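PDB 3O9Z: lipopolysaccharide biosynthesis protein wbpB from Thermus thermophilus, which is an NAD-dependent dehydrogenase of the Gfo/Idh/MocA family that takes part in the biosynthesis of the sugar 2,3-diacetamido-2,3-dideoxy-D-mannuronic acid. Local coordinates for residues Arg198-Glu203 with Tyr215-Gly220; Lys149-Val154 with Gly220-Trp225; Arg114-Glu119 with Gly280-Ala285. All coordinates share one frame; numbering follows the deposited sequence.

Interaction 1 of 3, residues Arg198-Glu203 with Tyr215-Gly220; sequences RALHVE and YLELEG
E203 and Y215 lie side by side on one face of an antiparallel hairpin and point the same way. The E203 carboxylate and the Y215 ring are turned 48° apart, with E203 CD 4.0 Å from Y215 CD2. H201 joins them on this face: its NE2 donates to E203 OE2 at 2.6 Å, in the imidazole plane and on the oxygen's anti lone pair. CG of H201 is anti to its backbone N (chi1 173°), which carries the ring along the strand to E203. H205 binds the other oxygen of E203. On the other face, V202 and L216 run alongside each other; V202 CG2 is 3.8 Å from L216 CD2. A199 CB presses tightly on L218 CD2 at 3.4 Å. A classic beta bulge places L200 and H201 opposite the single residue E217 and shifts the pairing by one. E217 O accepts from L200 N at 2.7 Å and from H201 N at 3.3 Å. E219 OE1 accepts R198 N at 2.9 Å in a nearly straight bond. Strand 199-207 is an edge strand of its sheet within this chain. Helix 281-294 packs on A199 and V202, helix 186-196 on L216 and L218, and strand 221-228 continues the sheet.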
loop_
_atom_site.group_PDB
_atom_site.type_symbol
_atom_site.label_atom_id
_atom_site.label_comp_id
_atom_site.label_asym_id
_atom_site.label_seq_id
_atom_site.Cartn_x
_atom_site.Cartn_y
_atom_site.Cartn_z
ATOM N N ARG A 198 1.707 -0.810 41.393
ATOM C CA ARG A 198 2.681 -0.084 40.613
ATOM C C ARG A 198 4.027 -0.788 40.712
ATOM O O ARG A 198 4.385 -1.352 41.771
ATOM C CB ARG A 198 2.834 1.328 41.195
ATOM C CG ARG A 198 3.754 2.267 40.403
ATOM C CD ARG A 198 4.057 3.589 41.158
ATOM N NE ARG A 198 4.961 4.444 40.392
ATOM C CZ ARG A 198 4.560 5.315 39.471
ATOM N NH1 ARG A 198 3.269 5.465 39.207
ATOM N NH2 ARG A 198 5.447 6.047 38.812
ATOM N N ALA A 199 4.817 -0.705 39.654
ATOM C CA ALA A 199 6.137 -1.273 39.655
ATOM C C ALA A 199 7.165 -0.334 40.275
ATOM O O ALA A 199 7.481 0.751 39.748
ATOM C CB ALA A 199 6.565 -1.682 38.231
ATOM N N LEU A 200 7.749 -0.785 41.375
ATOM C CA LEU A 200 8.813 -0.019 42.023
ATOM C C LEU A 200 10.162 -0.221 41.372
ATOM O O LEU A 200 11.022 0.652 41.416
ATOM C CB LEU A 200 8.862 -0.474 43.494
ATOM C CG LEU A 200 7.531 -0.494 44.251
ATOM C CD1 LEU A 200 7.804 -0.921 45.697
ATOM C CD2 LEU A 200 6.887 0.895 44.236
ATOM N N HIS A 201 10.372 -1.375 40.751
ATOM C CA HIS A 201 11.655 -1.706 40.154
ATOM C C HIS A 201 11.386 -2.620 38.976
ATOM O O HIS A 201 10.539 -3.505 39.050
ATOM C CB HIS A 201 12.550 -2.411 41.188
ATOM C CG HIS A 201 13.839 -2.940 40.637
ATOM N ND1 HIS A 201 14.849 -2.125 40.171
ATOM C CD2 HIS A 201 14.324 -4.204 40.579
ATOM C CE1 HIS A 201 15.880 -2.864 39.804
ATOM N NE2 HIS A 201 15.587 -4.130 40.044
ATOM N N VAL A 202 12.060 -2.362 37.862
ATOM C CA VAL A 202 11.907 -3.202 36.671
ATOM C C VAL A 202 13.272 -3.644 36.160
ATOM O O VAL A 202 14.217 -2.831 36.156
ATOM C CB VAL A 202 11.276 -2.384 35.521
ATOM C CG1 VAL A 202 11.168 -3.265 34.259
ATOM C CG2 VAL A 202 9.898 -1.920 35.922
ATOM N N GLU A 203 13.422 -4.916 35.794
ATOM C CA GLU A 203 14.655 -5.436 35.181
ATOM C C GLU A 203 14.311 -6.215 33.918
ATOM O O GLU A 203 13.287 -6.892 33.864
ATOM C CB GLU A 203 15.385 -6.460 36.075
ATOM C CG GLU A 203 15.710 -5.911 37.423
ATOM C CD GLU A 203 16.381 -6.886 38.356
ATOM O OE1 GLU A 203 16.681 -8.058 38.033
ATOM O OE2 GLU A 203 16.587 -6.455 39.502
ATOM N N TYR A 215 12.234 -9.236 35.524
ATOM C CA TYR A 215 11.754 -9.244 36.918
ATOM C C TYR A 215 11.077 -7.921 37.207
ATOM O O TYR A 215 11.511 -6.871 36.690
ATOM C CB TYR A 215 12.974 -9.415 37.832
ATOM C CG TYR A 215 12.705 -9.337 39.324
ATOM C CD1 TYR A 215 12.163 -10.453 39.984
ATOM C CD2 TYR A 215 12.928 -8.163 40.018
ATOM C CE1 TYR A 215 11.895 -10.391 41.321
ATOM C CE2 TYR A 215 12.661 -8.118 41.405
ATOM C CZ TYR A 215 12.153 -9.237 42.003
ATOM O OH TYR A 215 11.936 -9.150 43.376
ATOM N N LEU A 216 10.024 -7.922 38.008
ATOM C CA LEU A 216 9.399 -6.711 38.505
ATOM C C LEU A 216 9.305 -6.808 40.011
ATOM O O LEU A 216 8.930 -7.847 40.532
ATOM C CB LEU A 216 7.953 -6.551 38.021
ATOM C CG LEU A 216 7.775 -6.673 36.505
ATOM C CD1 LEU A 216 6.325 -6.956 36.128
ATOM C CD2 LEU A 216 8.203 -5.305 35.912
ATOM N N GLU A 217 9.505 -5.689 40.684
ATOM C CA GLU A 217 9.035 -5.550 42.062
ATOM C C GLU A 217 7.838 -4.627 42.038
ATOM O O GLU A 217 7.996 -3.443 41.713
ATOM C CB GLU A 217 10.147 -4.963 42.939
ATOM C CG GLU A 217 9.684 -4.859 44.414
ATOM C CD GLU A 217 10.551 -3.942 45.273
ATOM O OE1 GLU A 217 11.465 -3.268 44.764
ATOM O OE2 GLU A 217 10.292 -3.889 46.488
ATOM N N LEU A 218 6.666 -5.158 42.371
ATOM C CA LEU A 218 5.428 -4.377 42.411
ATOM C C LEU A 218 5.015 -4.170 43.864
ATOM O O LEU A 218 5.504 -4.881 44.768
ATOM C CB LEU A 218 4.294 -5.118 41.696
ATOM C CG LEU A 218 4.686 -5.627 40.287
ATOM C CD1 LEU A 218 3.572 -6.485 39.687
ATOM C CD2 LEU A 218 5.186 -4.522 39.362
ATOM N N GLU A 219 4.126 -3.217 44.091
ATOM C CA GLU A 219 3.631 -2.984 45.458
ATOM C C GLU A 219 3.197 -4.287 46.112
ATOM O O GLU A 219 3.557 -4.520 47.290
ATOM C CB GLU A 219 2.446 -2.028 45.412
ATOM C CG GLU A 219 2.898 -0.607 45.100
ATOM C CD GLU A 219 1.703 0.327 44.931
ATOM O OE1 GLU A 219 0.925 0.169 43.965
ATOM O OE2 GLU A 219 1.481 1.195 45.810
ATOM N N GLY A 220 2.525 -5.186 45.395
ATOM C CA GLY A 220 1.960 -6.393 45.990
ATOM C C GLY A 220 2.625 -7.693 45.599
ATOM O O GLY A 220 2.113 -8.763 45.917
#

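Interaction 2 of 3, residues Lys149-Val154 with Gly220-Trp225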
loop_
_atom_site.group_PDB
_atom_site.type_symbol
_atom_site.label_atom_id
_atom_site.label_comp_id
_atom_site.label_asym_id
_atom_site.label_seq_id
_atom_site.Cartn_x
_atom_site.Cartn_y
_atom_site.Cartn_z
ATOM N N LYS A 149 -2.412 -11.359 53.100
ATOM C CA LYS A 149 -1.583 -10.250 53.541
ATOM C C LYS A 149 -0.178 -10.490 53.025
ATOM O O LYS A 149 0.229 -11.624 52.867
ATOM C CB LYS A 149 -1.495 -10.208 55.067
ATOM C CG LYS A 149 -2.844 -9.896 55.742
ATOM C CD LYS A 149 -2.737 -10.009 57.269
ATOM C CE LYS A 149 -4.069 -10.406 57.894
ATOM N NZ LYS A 149 -5.023 -9.295 57.677
ATOM N N GLY A 150 0.537 -9.397 52.816
ATOM C CA GLY A 150 1.925 -9.480 52.386
ATOM C C GLY A 150 1.973 -9.480 50.874
ATOM O O GLY A 150 0.971 -9.756 50.204
ATOM N N ALA A 151 3.161 -9.209 50.357
ATOM C CA ALA A 151 3.387 -9.401 48.931
ATOM C C ALA A 151 3.546 -10.861 48.572
ATOM O O ALA A 151 3.928 -11.682 49.413
ATOM C CB ALA A 151 4.593 -8.616 48.537
ATOM N N LYS A 152 3.275 -11.200 47.314
ATOM C CA LYS A 152 3.355 -12.579 46.857
ATOM C C LYS A 152 4.534 -12.764 45.897
ATOM O O LYS A 152 5.004 -11.797 45.287
ATOM C CB LYS A 152 2.062 -12.962 46.146
ATOM C CG LYS A 152 0.830 -13.086 47.127
ATOM C CD LYS A 152 1.209 -13.606 48.512
ATOM C CE LYS A 152 0.008 -13.581 49.461
ATOM N NZ LYS A 152 0.292 -14.185 50.807
ATOM N N ASP A 153 5.057 -13.975 45.809
ATOM C CA ASP A 153 6.085 -14.300 44.824
ATOM C C ASP A 153 5.392 -14.986 43.670
ATOM O O ASP A 153 4.598 -15.908 43.839
ATOM C CB ASP A 153 7.118 -15.230 45.459
ATOM C CG ASP A 153 8.020 -14.453 46.392
ATOM O OD1 ASP A 153 8.770 -13.583 45.897
ATOM O OD2 ASP A 153 7.867 -14.603 47.624
ATOM N N VAL A 154 5.651 -14.475 42.468
ATOM C CA VAL A 154 4.838 -14.828 41.294
ATOM C C VAL A 154 5.771 -15.202 40.150
ATOM O O VAL A 154 6.804 -14.547 39.947
ATOM C CB VAL A 154 4.025 -13.600 40.846
ATOM C CG1 VAL A 154 3.241 -13.959 39.548
ATOM C CG2 VAL A 154 3.044 -13.151 41.922
ATOM N N GLY A 220 2.525 -5.186 45.395
ATOM C CA GLY A 220 1.960 -6.393 45.990
ATOM C C GLY A 220 2.625 -7.693 45.599
ATOM O O GLY A 220 2.113 -8.763 45.917
ATOM N N ALA A 221 3.731 -7.649 44.859
ATOM C CA ALA A 221 4.360 -8.897 44.413
ATOM C C ALA A 221 5.764 -8.703 43.909
ATOM O O ALA A 221 6.107 -7.655 43.371
ATOM C CB ALA A 221 3.553 -9.523 43.253
ATOM N N ARG A 222 6.549 -9.771 43.967
ATOM C CA ARG A 222 7.811 -9.860 43.226
ATOM C C ARG A 222 7.557 -10.844 42.102
ATOM O O ARG A 222 7.070 -11.942 42.330
ATOM C CB ARG A 222 8.912 -10.427 44.151
ATOM C CG ARG A 222 9.217 -9.449 45.305
ATOM C CD ARG A 222 10.099 -10.154 46.387
ATOM N NE ARG A 222 9.352 -11.183 47.118
ATOM C CZ ARG A 222 8.615 -10.908 48.193
ATOM N NH1 ARG A 222 7.987 -11.904 48.799
ATOM N NH2 ARG A 222 8.525 -9.683 48.679
ATOM N N VAL A 223 7.838 -10.467 40.857
ATOM C CA VAL A 223 7.414 -11.268 39.710
ATOM C C VAL A 223 8.568 -11.612 38.811
ATOM O O VAL A 223 9.279 -10.708 38.372
ATOM C CB VAL A 223 6.374 -10.490 38.848
ATOM C CG1 VAL A 223 5.767 -11.406 37.738
ATOM C CG2 VAL A 223 5.260 -9.923 39.750
ATOM N N ARG A 224 8.791 -12.888 38.514
ATOM C CA ARG A 224 9.758 -13.275 37.471
ATOM C C ARG A 224 8.899 -13.563 36.252
ATOM O O ARG A 224 7.929 -14.337 36.358
ATOM C CB ARG A 224 10.526 -14.523 37.894
ATOM C CG ARG A 224 11.402 -14.251 39.122
ATOM C CD ARG A 224 12.131 -15.506 39.543
ATOM N NE ARG A 224 11.259 -16.444 40.230
ATOM C CZ ARG A 224 11.560 -17.731 40.382
ATOM N NH1 ARG A 224 10.741 -18.557 41.057
ATOM N NH2 ARG A 224 12.632 -18.207 39.759
ATOM N N TRP A 225 9.208 -12.963 35.097
ATOM C CA TRP A 225 8.365 -13.105 33.909
ATOM C C TRP A 225 9.142 -13.555 32.688
ATOM O O TRP A 225 10.321 -13.267 32.544
ATOM C CB TRP A 225 7.549 -11.828 33.651
ATOM C CG TRP A 225 8.378 -10.566 33.460
ATOM C CD1 TRP A 225 8.725 -9.642 34.432
ATOM C CD2 TRP A 225 8.939 -10.094 32.245
ATOM N NE1 TRP A 225 9.461 -8.616 33.871
ATOM C CE2 TRP A 225 9.587 -8.869 32.527
ATOM C CE3 TRP A 225 8.887 -10.547 30.915
ATOM C CZ2 TRP A 225 10.246 -8.110 31.565
ATOM C CZ3 TRP A 225 9.554 -9.775 29.966
ATOM C CH2 TRP A 225 10.228 -8.586 30.284
HETATM O O HOH W 1 6.133 -12.364 50.678
HETATM O O HOH W 2 8.980 -15.232 41.612
#
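K152-V154 and A221-V223 pair as parallel strands, their directions 11° apart, with backbone bonds passing from K152 N to G220 O, R222 N to K152 O, V154 N to R222 O and R224 N to V154 O. On one face R222 grips D153 side-on with two nitrogens. NE of R222 meets OD1 of D153 at 2.8 Å, and NH1 of R222 meets OD2 of D153 at 2.9 Å. Both bonds fall on the syn sides of the carboxylate, but the two planes are 49° apart, so the fork is twisted rather than flat. A bend at chi3 (-70°) turns the NE/NH1 edge of R222 toward D153. A water accepts from R222 NH1 at 2.7 Å and donates to A151 O at 2.6 Å. On the other face V154 and V223 lie side by side, CG1 to CG1 at 4.0 Å. V154 CG2 also touches A221 CB at 3.9 Å, and F196 of helix 186-196 covers both residues. A second water links V154 O to R224 NE, while R224 NH2 binds R307 O. The twin bonds to D153 fix the rotation of the R222 guanidinium and pair opposite charges across neighbouring strands, which would probably favour the ionised form of D153.

Interaction 3 of 3, residues Arg114-Glu119 with Gly280-Ala285; sequences RLKELE and GLDEAA
L281 packs against helix 109-122 from the first turn of helix 281-294, among L115, K116 and E119. The two helical segments run antiparallel, 11.5 Å apart at their axes. G280, just before L281, is the N-cap residue of helix 281-294; its N-H is held by E283 OE2 from within the same turn. At L281 the backbone N donates to a water, which in turn donates to E119 OE2 at 2.7 Å. With CG anti to the carbonyl carbon (chi1 -60°), the L281 side chain reaches toward helix 109-122, and CD1 ends between the E119 carboxylate and the K116 chain. L281 CD1 lies 3.4 Å from both E119 CD and K116 CD, the latter tighter than usual. L281 CD2 turns to L115, 3.9 Å from L115 CD1, and these two leucines cross at about a right angle. D282 OD1 receives K116 NZ at 3.0 Å in a salt bridge, on the syn side and 34° out of the carboxylate plane. K116 bends at chi2 and chi3 to bring its amine there past L281. E119 OE2 also pairs with R125 and accepts from V126 N. Replacing E119 by alanine is likely to leave R125 without its carboxylate and V126 N and the bridging water without their acceptor. A buried leucine is flanked by a salt bridge and a water bridge, and the D282 and E119 carboxylates would probably interact favourably with the dipole of helix 281-294.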
loop_
_atom_site.group_PDB
_atom_site.type_symbol
_atom_site.label_atom_id
_atom_site.label_comp_id
_atom_site.label_asym_id
_atom_site.label_seq_id
_atom_site.Cartn_x
_atom_site.Cartn_y
_atom_site.Cartn_z
ATOM N N ARG A 114 -1.572 13.391 27.482
ATOM C CA ARG A 114 -2.215 14.313 26.568
ATOM C C ARG A 114 -3.665 13.914 26.411
ATOM O O ARG A 114 -4.560 14.780 26.333
ATOM C CB ARG A 114 -1.495 14.351 25.216
ATOM C CG ARG A 114 -0.059 14.812 25.151
ATOM C CD ARG A 114 0.133 16.310 25.361
ATOM N NE ARG A 114 1.483 16.582 25.864
ATOM C CZ ARG A 114 2.007 17.797 26.024
ATOM N NH1 ARG A 114 1.301 18.878 25.716
ATOM N NH2 ARG A 114 3.243 17.932 26.489
ATOM N N LEU A 115 -3.976 12.614 26.350
ATOM C CA LEU A 115 -5.345 12.144 26.343
ATOM C C LEU A 115 -6.189 12.536 27.540
ATOM O O LEU A 115 -7.348 12.891 27.377
ATOM C CB LEU A 115 -5.465 10.635 26.009
ATOM C CG LEU A 115 -4.976 10.117 24.660
ATOM C CD1 LEU A 115 -5.338 8.595 24.669
ATOM C CD2 LEU A 115 -5.754 10.855 23.541
ATOM N N LYS A 116 -5.553 12.607 28.709
ATOM C CA LYS A 116 -6.257 13.115 29.877
ATOM C C LYS A 116 -6.674 14.578 29.654
ATOM O O LYS A 116 -7.800 14.960 29.910
ATOM C CB LYS A 116 -5.352 12.949 31.109
ATOM C CG LYS A 116 -5.198 11.508 31.577
ATOM C CD LYS A 116 -6.473 10.952 32.177
ATOM C CE LYS A 116 -6.684 11.480 33.599
ATOM N NZ LYS A 116 -7.829 10.801 34.281
ATOM N N GLU A 117 -5.762 15.368 29.091
ATOM C CA GLU A 117 -6.084 16.785 28.811
ATOM C C GLU A 117 -7.252 16.862 27.826
ATOM O O GLU A 117 -8.107 17.760 27.915
ATOM C CB GLU A 117 -4.849 17.504 28.245
ATOM C CG GLU A 117 -3.771 17.695 29.312
ATOM C CD GLU A 117 -2.497 18.332 28.784
ATOM O OE1 GLU A 117 -2.452 18.722 27.594
ATOM O OE2 GLU A 117 -1.549 18.473 29.589
ATOM N N LEU A 118 -7.259 15.984 26.818
ATOM C CA LEU A 118 -8.209 16.140 25.731
ATOM C C LEU A 118 -9.569 15.593 26.167
ATOM O O LEU A 118 -10.634 16.045 25.714
ATOM C CB LEU A 118 -7.658 15.427 24.487
ATOM C CG LEU A 118 -6.548 16.230 23.800
ATOM C CD1 LEU A 118 -5.788 15.411 22.736
ATOM C CD2 LEU A 118 -7.169 17.490 23.199
ATOM N N GLU A 119 -9.577 14.658 27.104
ATOM C CA GLU A 119 -10.834 14.185 27.701
ATOM C C GLU A 119 -11.468 15.391 28.454
ATOM O O GLU A 119 -12.676 15.564 28.389
ATOM C CB GLU A 119 -10.542 13.121 28.765
ATOM C CG GLU A 119 -10.418 11.670 28.243
ATOM C CD GLU A 119 -10.507 10.627 29.366
ATOM O OE1 GLU A 119 -10.250 10.954 30.562
ATOM O OE2 GLU A 119 -10.888 9.477 29.074
ATOM N N GLY A 280 -10.332 2.676 31.597
ATOM C CA GLY A 280 -9.941 3.964 31.083
ATOM C C GLY A 280 -8.467 4.276 31.185
ATOM O O GLY A 280 -7.658 3.340 31.435
ATOM N N LEU A 281 -8.080 5.527 30.970
ATOM C CA LEU A 281 -6.711 5.956 30.992
ATOM C C LEU A 281 -6.072 5.591 32.327
ATOM O O LEU A 281 -4.923 5.170 32.364
ATOM C CB LEU A 281 -6.601 7.472 30.742
ATOM C CG LEU A 281 -7.187 7.874 29.383
ATOM C CD1 LEU A 281 -7.324 9.411 29.236
ATOM C CD2 LEU A 281 -6.236 7.403 28.315
ATOM N N ASP A 282 -6.786 5.871 33.409
ATOM C CA ASP A 282 -6.203 5.621 34.730
ATOM C C ASP A 282 -5.904 4.131 34.940
ATOM O O ASP A 282 -4.909 3.818 35.606
ATOM C CB ASP A 282 -7.139 6.099 35.841
ATOM C CG ASP A 282 -7.258 7.614 35.895
ATOM O OD1 ASP A 282 -6.457 8.340 35.269
ATOM O OD2 ASP A 282 -8.162 8.059 36.630
ATOM N N GLU A 283 -6.774 3.235 34.486
ATOM C CA GLU A 283 -6.596 1.787 34.586
ATOM C C GLU A 283 -5.449 1.312 33.701
ATOM O O GLU A 283 -4.639 0.482 34.109
ATOM C CB GLU A 283 -7.867 1.031 34.228
ATOM C CG GLU A 283 -8.936 1.071 35.314
ATOM C CD GLU A 283 -9.694 2.393 35.381
ATOM O OE1 GLU A 283 -10.171 2.730 36.488
ATOM O OE2 GLU A 283 -9.822 3.121 34.367
ATOM N N ALA A 284 -5.341 1.874 32.504
ATOM C CA ALA A 284 -4.372 1.345 31.525
ATOM C C ALA A 284 -2.957 1.879 31.693
ATOM O O ALA A 284 -1.943 1.355 31.162
ATOM C CB ALA A 284 -4.894 1.708 30.098
ATOM N N ALA A 285 -2.856 2.997 32.425
ATOM C CA ALA A 285 -1.613 3.724 32.370
ATOM C C ALA A 285 -0.412 2.937 32.913
ATOM O O ALA A 285 0.658 3.046 32.374
ATOM C CB ALA A 285 -1.719 5.061 33.188
HETATM O O HOH W 3 -10.624 7.064 30.359
#

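Overall arrangement
Interactions 1 and 2 belong to one mixed sheet of the C-terminal domain. Their centres are 9 Å apart and they share G220, in the turn between strands 211-218 and 221-228. L216 O to V223 N, 2.9 Å, is a probable hydrogen bond between them. Y215 of interaction 1 also packs on R222 of interaction 2. Interaction 3 stands apart, joining a helix of the Rossmann domain to helix 281-294; its centre is 22 Å from that of interaction 1. The same helix 281-294 reaches interaction 1 further along, through V290 and L294. The side chains of L216 and V223 lie about 11 and 10 Å from that of Y158, which binds 2-oxoglutarate. The L115 side chain is about 13 Å from NAD.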